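Local structure of metallo-carboxypeptidase (Pseudomonas aeruginosa, 4A39) at residues Arg41-Ser46 against His227-Thr232; Asn233-Leu239 against Arg250-Val254. The protein is a zinc-dependent carboxypeptidase of the M14 family, related to the cytosolic carboxypeptidases, and probably removes C-terminal residues from peptide or protein substrates. One frame throughout, in Å; residues are numbered along the deposited sequence.

Interaction 1 of 2, residues Arg41-Ser46 against His227-Thr232. With GEM ((2-guanidinoethylmercapto)succinic acid), chain D.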
ATOM      1  N   ARG A  41       7.732   5.568 -16.984  1.00  5.56           N
ATOM      2  CA  ARG A  41       8.995   6.179 -16.575  1.00  7.31           C
ATOM      3  C   ARG A  41       9.643   5.461 -15.390  1.00  6.79           C
ATOM      4  O   ARG A  41       8.982   5.168 -14.392  1.00  6.59           O
ATOM      5  CB  ARG A  41       8.762   7.644 -16.195  1.00  8.26           C
ATOM      6  CG  ARG A  41      10.033   8.447 -15.934  1.00 10.55           C
ATOM      7  CD  ARG A  41       9.793   9.486 -14.845  1.00 11.75           C
ATOM      8  NE  ARG A  41       9.801   8.873 -13.519  1.00 12.07           N
ATOM      9  CZ  ARG A  41       8.871   9.064 -12.589  1.00 11.57           C
ATOM     10  NH1 ARG A  41       7.832   9.858 -12.828  1.00 12.25           N
ATOM     11  NH2 ARG A  41       8.981   8.454 -11.415  1.00  9.89           N
ATOM     12  N   PRO A  42      10.949   5.165 -15.484  1.00  6.19           N
ATOM     13  CA  PRO A  42      11.638   4.488 -14.378  1.00  5.52           C
ATOM     14  C   PRO A  42      11.711   5.394 -13.144  1.00  5.50           C
ATOM     15  O   PRO A  42      11.589   6.614 -13.254  1.00  6.55           O
ATOM     16  CB  PRO A  42      13.025   4.214 -14.952  1.00  5.65           C
ATOM     17  CG  PRO A  42      12.755   4.062 -16.430  1.00  4.89           C
ATOM     18  CD  PRO A  42      11.801   5.201 -16.686  1.00  5.72           C
ATOM     19  N   ASP A  43      11.911   4.794 -11.976  1.00  7.00           N
ATOM     20  CA  ASP A  43      12.018   5.549 -10.724  1.00  6.66           C
ATOM     21  C   ASP A  43      13.085   6.650 -10.795  1.00  7.78           C
ATOM     22  O   ASP A  43      14.041   6.555 -11.568  1.00  6.03           O
ATOM     23  CB  ASP A  43      12.342   4.597  -9.569  1.00  5.71           C
ATOM     24  CG  ASP A  43      11.121   3.840  -9.073  1.00  6.77           C
ATOM     25  OD1 ASP A  43      10.041   3.984  -9.684  1.00  5.92           O
ATOM     26  OD2 ASP A  43      11.246   3.103  -8.068  1.00  7.05           O
ATOM     27  N   LEU A  44      12.922   7.679  -9.966  1.00  7.73           N
ATOM     28  CA  LEU A  44      13.854   8.808  -9.927  1.00  8.43           C
ATOM     29  C   LEU A  44      15.318   8.389  -9.931  1.00  9.35           C
ATOM     30  O   LEU A  44      16.125   8.936 -10.692  1.00  9.61           O
ATOM     31  CB  LEU A  44      13.604   9.673  -8.685  1.00 10.01           C
ATOM     32  CG  LEU A  44      12.835  10.988  -8.826  1.00 15.29           C
ATOM     33  CD1 LEU A  44      12.801  11.680  -7.473  1.00 15.71           C
ATOM     34  CD2 LEU A  44      13.507  11.893  -9.848  1.00 15.95           C
ATOM     35  N   ALA A  45      15.662   7.428  -9.081  1.00  8.07           N
ATOM     36  CA  ALA A  45      17.045   6.980  -8.989  1.00  9.11           C
ATOM     37  C   ALA A  45      17.249   5.467  -9.002  1.00  8.42           C
ATOM     38  O   ALA A  45      18.198   4.959  -8.400  1.00  8.11           O
ATOM     39  CB  ALA A  45      17.699   7.588  -7.741  1.00  8.82           C
ATOM     40  N   SER A  46      16.360   4.746  -9.680  1.00  8.26           N
ATOM     41  CA  SER A  46      16.488   3.296  -9.807  1.00  7.01           C
ATOM     42  C   SER A  46      15.815   2.840 -11.103  1.00  7.53           C
ATOM     43  O   SER A  46      14.996   3.564 -11.680  1.00  7.54           O
ATOM     44  CB  SER A  46      15.894   2.566  -8.592  1.00  8.69           C
ATOM     45  OG  SER A  46      14.484   2.588  -8.595  1.00  8.96           O
ATOM     46  N   HIS A 227       6.540  11.614  -6.591  1.00  5.76           N
ATOM     47  CA  HIS A 227       7.215  11.535  -7.884  1.00  6.25           C
ATOM     48  C   HIS A 227       6.733  10.432  -8.809  1.00  7.09           C
ATOM     49  O   HIS A 227       7.285  10.236  -9.894  1.00  6.22           O
ATOM     50  CB  HIS A 227       8.725  11.422  -7.683  1.00  8.42           C
ATOM     51  CG  HIS A 227       9.374  12.727  -7.342  1.00 10.09           C
ATOM     52  ND1 HIS A 227       9.937  12.983  -6.110  1.00 11.86           N
ATOM     53  CD2 HIS A 227       9.495  13.869  -8.058  1.00 10.89           C
ATOM     54  CE1 HIS A 227      10.376  14.229  -6.083  1.00 12.71           C
ATOM     55  NE2 HIS A 227      10.119  14.788  -7.251  1.00 15.04           N
ATOM     56  N   GLY A 228       5.697   9.716  -8.391  1.00  6.99           N
ATOM     57  CA  GLY A 228       5.175   8.649  -9.225  1.00  5.71           C
ATOM     58  C   GLY A 228       6.109   7.460  -9.367  1.00  5.56           C
ATOM     59  O   GLY A 228       6.091   6.779 -10.389  1.00  4.40           O
ATOM     60  N   ASN A 229       6.927   7.224  -8.344  1.00  5.12           N
ATOM     61  CA  ASN A 229       7.861   6.099  -8.321  1.00  5.59           C
ATOM     62  C   ASN A 229       7.075   4.829  -8.022  1.00  5.47           C
ATOM     63  O   ASN A 229       5.928   4.891  -7.577  1.00  5.97           O
ATOM     64  CB  ASN A 229       8.885   6.253  -7.190  1.00  5.49           C
ATOM     65  CG  ASN A 229      10.145   6.992  -7.602  1.00  7.52           C
ATOM     66  OD1 ASN A 229      11.093   7.084  -6.811  1.00  8.36           O
ATOM     67  ND2 ASN A 229      10.176   7.515  -8.820  1.00  3.93           N
ATOM     68  N   LEU A 230       7.713   3.683  -8.231  1.00  6.02           N
ATOM     69  CA  LEU A 230       7.091   2.396  -7.946  1.00  5.79           C
ATOM     70  C   LEU A 230       7.698   1.749  -6.710  1.00  5.62           C
ATOM     71  O   LEU A 230       6.998   1.387  -5.761  1.00  4.99           O
ATOM     72  CB  LEU A 230       7.297   1.413  -9.109  1.00  6.49           C
ATOM     73  CG  LEU A 230       7.132  -0.062  -8.697  1.00  4.91           C
ATOM     74  CD1 LEU A 230       5.651  -0.371  -8.471  1.00  7.30           C
ATOM     75  CD2 LEU A 230       7.711  -0.981  -9.760  1.00  9.59           C
ATOM     76  N   ARG A 231       9.023   1.653  -6.729  1.00  6.62           N
ATOM     77  CA  ARG A 231       9.768   0.925  -5.716  1.00  5.63           C
ATOM     78  C   ARG A 231      10.678   1.622  -4.712  1.00  4.89           C
ATOM     79  O   ARG A 231      10.728   1.228  -3.541  1.00  7.43           O
ATOM     80  CB  ARG A 231      10.607  -0.113  -6.461  1.00  5.42           C
ATOM     81  CG  ARG A 231      11.223  -1.193  -5.614  1.00  5.00           C
ATOM     82  CD  ARG A 231      10.192  -2.234  -5.280  1.00  6.83           C
ATOM     83  NE  ARG A 231      10.748  -3.242  -4.392  1.00  7.42           N
ATOM     84  CZ  ARG A 231      10.040  -4.205  -3.817  1.00  9.92           C
ATOM     85  NH1 ARG A 231       8.732  -4.302  -4.041  1.00 10.45           N
ATOM     86  NH2 ARG A 231      10.640  -5.058  -3.000  1.00  7.65           N
ATOM     87  N   THR A 232      11.401   2.638  -5.161  1.00  5.03           N
ATOM     88  CA  THR A 232      12.383   3.291  -4.301  1.00  4.68           C
ATOM     89  C   THR A 232      12.098   4.696  -3.791  1.00  4.81           C
ATOM     90  O   THR A 232      11.209   5.384  -4.289  1.00  5.16           O
ATOM     91  CB  THR A 232      13.750   3.311  -5.013  1.00  5.41           C
ATOM     92  OG1 THR A 232      13.633   4.000  -6.268  1.00  6.01           O
ATOM     93  CG2 THR A 232      14.231   1.886  -5.274  1.00  5.08           C
TER
HETATM   94  C8  GEM D1377       7.628  -7.734  -0.396  1.00 20.65           C
HETATM   95  S7  GEM D1377       6.920  -7.200   1.205  1.00 27.79           S
HETATM   96  C6  GEM D1377       7.030  -8.759   2.156  1.00 21.99           C
HETATM   97  C5  GEM D1377       6.936 -10.032   1.309  1.00 19.59           C
HETATM   98  N3  GEM D1377       8.159 -10.211   0.514  1.00 18.95           N
HETATM   99  C1  GEM D1377       8.951 -11.254   0.757  1.00 17.79           C
HETATM  100  N4  GEM D1377       8.632 -12.110   1.724  1.00 18.93           N
HETATM  101  N2  GEM D1377      10.061 -11.440   0.049  1.00 18.70           N
HETATM  102  C9  GEM D1377       8.855  -6.901  -0.774  1.00 19.23           C
HETATM  103  O14 GEM D1377       9.274  -6.070   0.064  1.00 16.11           O
HETATM  104  O15 GEM D1377       9.350  -7.114  -1.900  1.00 18.70           O
HETATM  105  C10 GEM D1377       6.575  -7.680  -1.505  1.00 17.72           C
HETATM  106  C11 GEM D1377       6.054  -6.259  -1.729  1.00 15.49           C
HETATM  107  O12 GEM D1377       4.814  -6.092  -1.717  1.00  9.14           O
HETATM  108  O13 GEM D1377       6.908  -5.370  -1.926  1.00 12.44           O
HETATM  109  O   HOH W   1      14.173   6.598  -6.861  1.00  4.07           O
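Asp43 reaches from the cytosolic-carboxypeptidase N-terminal domain into the zinc carboxypeptidase domain, where its carboxylate takes three consecutive backbone N-H groups of the loop that carries Arg231. Leu230 N gives a bond of 2.8 Å to Asp43 OD1, coming from the syn side, tilted somewhat out of the carboxylate plane. Asp43 OD2 accepts two more: Arg231 N meets its syn lone pair, while Thr232 N arrives almost along the C-O axis at 2.9 Å, with an N-H...O angle of 164°. Three donors on two oxygens fix the rotation of the buried carboxylate and would be expected to favour its ionised form. The Asn229 amide lies stacked on that carboxylate, the planes 17° apart.

A second group of bonds involves Arg41. Its chain bends at chi2 and chi3, turning the guanidinium back so that NE bonds to Pro42 O, and Arg41 NH2 reaches His227 O at 2.9 Å; a weaker bond runs from Arg41 NH1 to the same oxygen. Arg41 thus holds the carbonyl of the residue just before Gly228, whose positive phi forms a Schellman motif after helix 222-226. A water bridges the two loops as well, accepting from both Ala45 N and Thr232 OG1.

The apolar part is small. Leu44 CD1 sits over one face of the His227 imidazole, a CH-pi contact 3.6 Å from the ring centroid.

Facing the active site, the Arg231 side chain, bent at chi2, carries its guanidinium to the bound (2-guanidinoethylmercapto)succinic acid and takes both its carboxylates: NH1 bonds to O13 at 3.0 Å, and NH2, with O15 in the guanidinium plane, makes a nearly straight bond of 2.7 Å at 174°.

Interaction 2 of 2, residues Asn233-Leu239 against Arg250-Val254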
ATOM      1  N   ASN A 233      12.857   5.108  -2.776  1.00  6.39           N
ATOM      2  CA  ASN A 233      12.711   6.452  -2.237  1.00  6.07           C
ATOM      3  C   ASN A 233      13.543   7.357  -3.141  1.00  7.02           C
ATOM      4  O   ASN A 233      14.081   6.890  -4.150  1.00  6.78           O
ATOM      5  CB  ASN A 233      13.150   6.529  -0.755  1.00  6.38           C
ATOM      6  CG  ASN A 233      14.666   6.464  -0.548  1.00  6.96           C
ATOM      7  OD1 ASN A 233      15.434   6.152  -1.452  1.00  5.28           O
ATOM      8  ND2 ASN A 233      15.093   6.750   0.683  1.00  5.72           N
ATOM      9  N   ALA A 234      13.640   8.637  -2.801  1.00  8.57           N
ATOM     10  CA  ALA A 234      14.369   9.588  -3.637  1.00  7.46           C
ATOM     11  C   ALA A 234      15.820   9.228  -3.917  1.00  8.45           C
ATOM     12  O   ALA A 234      16.315   9.493  -5.012  1.00  9.22           O
ATOM     13  CB  ALA A 234      14.290  10.992  -3.029  1.00  7.47           C
ATOM     14  N   ALA A 235      16.498   8.624  -2.945  1.00  7.02           N
ATOM     15  CA  ALA A 235      17.902   8.254  -3.113  1.00  6.63           C
ATOM     16  C   ALA A 235      18.093   6.957  -3.897  1.00  7.82           C
ATOM     17  O   ALA A 235      19.226   6.529  -4.131  1.00  9.14           O
ATOM     18  CB  ALA A 235      18.586   8.143  -1.743  1.00  5.92           C
ATOM     19  N   GLY A 236      16.992   6.335  -4.303  1.00  7.43           N
ATOM     20  CA  GLY A 236      17.078   5.096  -5.058  1.00  8.13           C
ATOM     21  C   GLY A 236      17.171   3.832  -4.221  1.00  7.43           C
ATOM     22  O   GLY A 236      17.532   2.771  -4.733  1.00  9.21           O
ATOM     23  N   GLN A 237      16.837   3.940  -2.937  1.00  7.48           N
ATOM     24  CA  GLN A 237      16.885   2.800  -2.027  1.00  6.68           C
ATOM     25  C   GLN A 237      15.524   2.126  -1.854  1.00  6.74           C
ATOM     26  O   GLN A 237      14.508   2.803  -1.722  1.00  6.32           O
ATOM     27  CB  GLN A 237      17.396   3.267  -0.654  1.00  7.38           C
ATOM     28  CG  GLN A 237      17.377   2.207   0.447  1.00 10.27           C
ATOM     29  CD  GLN A 237      18.289   1.037   0.145  1.00 11.23           C
ATOM     30  OE1 GLN A 237      19.436   1.225  -0.263  1.00 12.29           O
ATOM     31  NE2 GLN A 237      17.789  -0.178   0.350  1.00 11.15           N
ATOM     32  N   ASP A 238      15.510   0.794  -1.893  1.00  6.74           N
ATOM     33  CA  ASP A 238      14.283   0.026  -1.671  1.00  7.04           C
ATOM     34  C   ASP A 238      14.175   0.025  -0.148  1.00  5.98           C
ATOM     35  O   ASP A 238      14.943  -0.661   0.527  1.00  7.25           O
ATOM     36  CB  ASP A 238      14.445  -1.415  -2.173  1.00  6.44           C
ATOM     37  CG  ASP A 238      13.180  -2.254  -1.990  1.00  6.06           C
ATOM     38  OD1 ASP A 238      12.378  -1.953  -1.081  1.00  5.92           O
ATOM     39  OD2 ASP A 238      12.996  -3.230  -2.749  1.00  7.80           O
ATOM     40  N   LEU A 239      13.236   0.794   0.395  1.00  5.66           N
ATOM     41  CA  LEU A 239      13.094   0.885   1.841  1.00  6.43           C
ATOM     42  C   LEU A 239      12.856  -0.452   2.530  1.00  4.61           C
ATOM     43  O   LEU A 239      13.284  -0.648   3.671  1.00  4.91           O
ATOM     44  CB  LEU A 239      11.980   1.873   2.210  1.00  6.04           C
ATOM     45  CG  LEU A 239      12.253   3.344   1.877  1.00  7.18           C
ATOM     46  CD1 LEU A 239      11.115   4.201   2.418  1.00  6.34           C
ATOM     47  CD2 LEU A 239      13.573   3.786   2.494  1.00  7.72           C
ATOM     48  N   ARG A 250      20.647   7.796   3.602  1.00 13.76           N
ATOM     49  CA  ARG A 250      20.038   7.113   2.462  1.00 12.09           C
ATOM     50  C   ARG A 250      18.612   6.599   2.686  1.00 10.59           C
ATOM     51  O   ARG A 250      17.805   6.588   1.754  1.00 10.58           O
ATOM     52  CB  ARG A 250      20.941   5.961   2.023  1.00 13.21           C
ATOM     53  CG  ARG A 250      20.491   5.260   0.753  1.00 14.07           C
ATOM     54  CD  ARG A 250      21.420   4.105   0.408  1.00 15.32           C
ATOM     55  NE  ARG A 250      21.012   3.427  -0.822  1.00 15.98           N
ATOM     56  CZ  ARG A 250      21.063   3.973  -2.035  1.00 17.01           C
ATOM     57  NH1 ARG A 250      21.510   5.212  -2.194  1.00 17.27           N
ATOM     58  NH2 ARG A 250      20.657   3.281  -3.094  1.00 16.56           N
ATOM     59  N   SER A 251      18.304   6.175   3.908  1.00  9.26           N
ATOM     60  CA  SER A 251      16.966   5.668   4.208  1.00  8.69           C
ATOM     61  C   SER A 251      16.414   6.275   5.492  1.00  8.22           C
ATOM     62  O   SER A 251      15.985   5.556   6.397  1.00  7.49           O
ATOM     63  CB  SER A 251      16.997   4.139   4.315  1.00  8.14           C
ATOM     64  OG  SER A 251      18.090   3.684   5.102  1.00  9.49           O
ATOM     65  N   PRO A 252      16.390   7.616   5.572  1.00  6.72           N
ATOM     66  CA  PRO A 252      15.890   8.318   6.759  1.00  6.17           C
ATOM     67  C   PRO A 252      14.488   7.908   7.191  1.00  6.72           C
ATOM     68  O   PRO A 252      14.154   7.955   8.376  1.00  7.37           O
ATOM     69  CB  PRO A 252      15.972   9.789   6.349  1.00  6.60           C
ATOM     70  CG  PRO A 252      15.772   9.733   4.856  1.00  5.66           C
ATOM     71  CD  PRO A 252      16.631   8.564   4.468  1.00  6.02           C
ATOM     72  N   GLU A 253      13.669   7.514   6.221  1.00  6.43           N
ATOM     73  CA  GLU A 253      12.304   7.098   6.508  1.00  6.53           C
ATOM     74  C   GLU A 253      12.295   5.877   7.429  1.00  7.81           C
ATOM     75  O   GLU A 253      11.518   5.806   8.381  1.00  7.51           O
ATOM     76  CB  GLU A 253      11.575   6.776   5.201  1.00  6.59           C
ATOM     77  CG  GLU A 253      11.464   7.964   4.249  1.00  6.35           C
ATOM     78  CD  GLU A 253      12.626   8.088   3.265  1.00  5.46           C
ATOM     79  OE1 GLU A 253      13.628   7.344   3.379  1.00  6.57           O
ATOM     80  OE2 GLU A 253      12.530   8.947   2.364  1.00  7.67           O
ATOM     81  N   VAL A 254      13.168   4.918   7.143  1.00  7.49           N
ATOM     82  CA  VAL A 254      13.256   3.702   7.945  1.00  6.62           C
ATOM     83  C   VAL A 254      14.037   3.954   9.235  1.00  8.21           C
ATOM     84  O   VAL A 254      13.692   3.424  10.294  1.00  7.76           O
ATOM     85  CB  VAL A 254      13.916   2.564   7.129  1.00  7.10           C
ATOM     86  CG1 VAL A 254      14.248   1.383   8.032  1.00  7.46           C
ATOM     87  CG2 VAL A 254      12.959   2.120   6.023  1.00  6.30           C
TER
HETATM   88  O   HOH W   2      13.200   9.699  -0.139  1.00  7.15           O
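Asn233 and Glu253 tie a type I beta turn, Asn233-Gly236, to the first turn of helix 252-264 in the zinc carboxypeptidase domain. The tight side centres on the buried Asn233 amide. Asn233 ND2 spends both hydrogens on the 250-254 segment, with each acceptor close to the amide plane: Arg250 O at 2.9 Å and Glu253 OE1 at 3.1 Å. On the other branch OD1 accepts from Gln237 N and, weakly, from Ala235 N, so the amide also braces its own turn from within. The first torsion, chi1 74°, sets CG between the backbone N and the carbonyl carbon, from where both branches reach their partners. A water accepts from Ala234 N and lies within hydrogen-bonding distance of Glu253 OE2, bridging the turn to the helix.

Beside this polar cluster Leu239 packs across Glu253, with CD1 3.8 Å from Glu253 CB. Leu239 CB meets Val254 CG2 at 3.9 Å, and Leu239 CD2 touches Ser251 CB.

The solvent side is looser and belongs to Arg250, exposed, its chain extended from CG to NE across the turn. Gln237 CB lies over one face of its guanidinium, and Ala235 O stands 3.3 Å from Arg250 NH1. The Gln237 amide, its plane 79° from the guanidinium, anchors this arm: Arg250 NE meets a lone pair of Gln237 OE1 in the carbonyl plane, 2.8 Å away.

Overall arrangement
Interaction 1 joins the two domains and is mostly buried; interaction 2 lies within the catalytic domain and is only partly so, with the exposed Arg250 on its solvent side. Both secure one loop between helices 222-226 and 252-264: interaction 1 fixes its first six residues, interaction 2 ties the next seven to the start of the latter helix. Their chemistry differs accordingly: a carboxylate gathering backbone N-H groups across the domain boundary, against a side-chain amide linking a turn to a helix start. They meet where Arg231 NE forms a salt bridge of 2.8 Å with Asp238 OD2. Asp238 OD1 in turn bonds to the zinc ligand His180, bringing the loop into the metal's second shell.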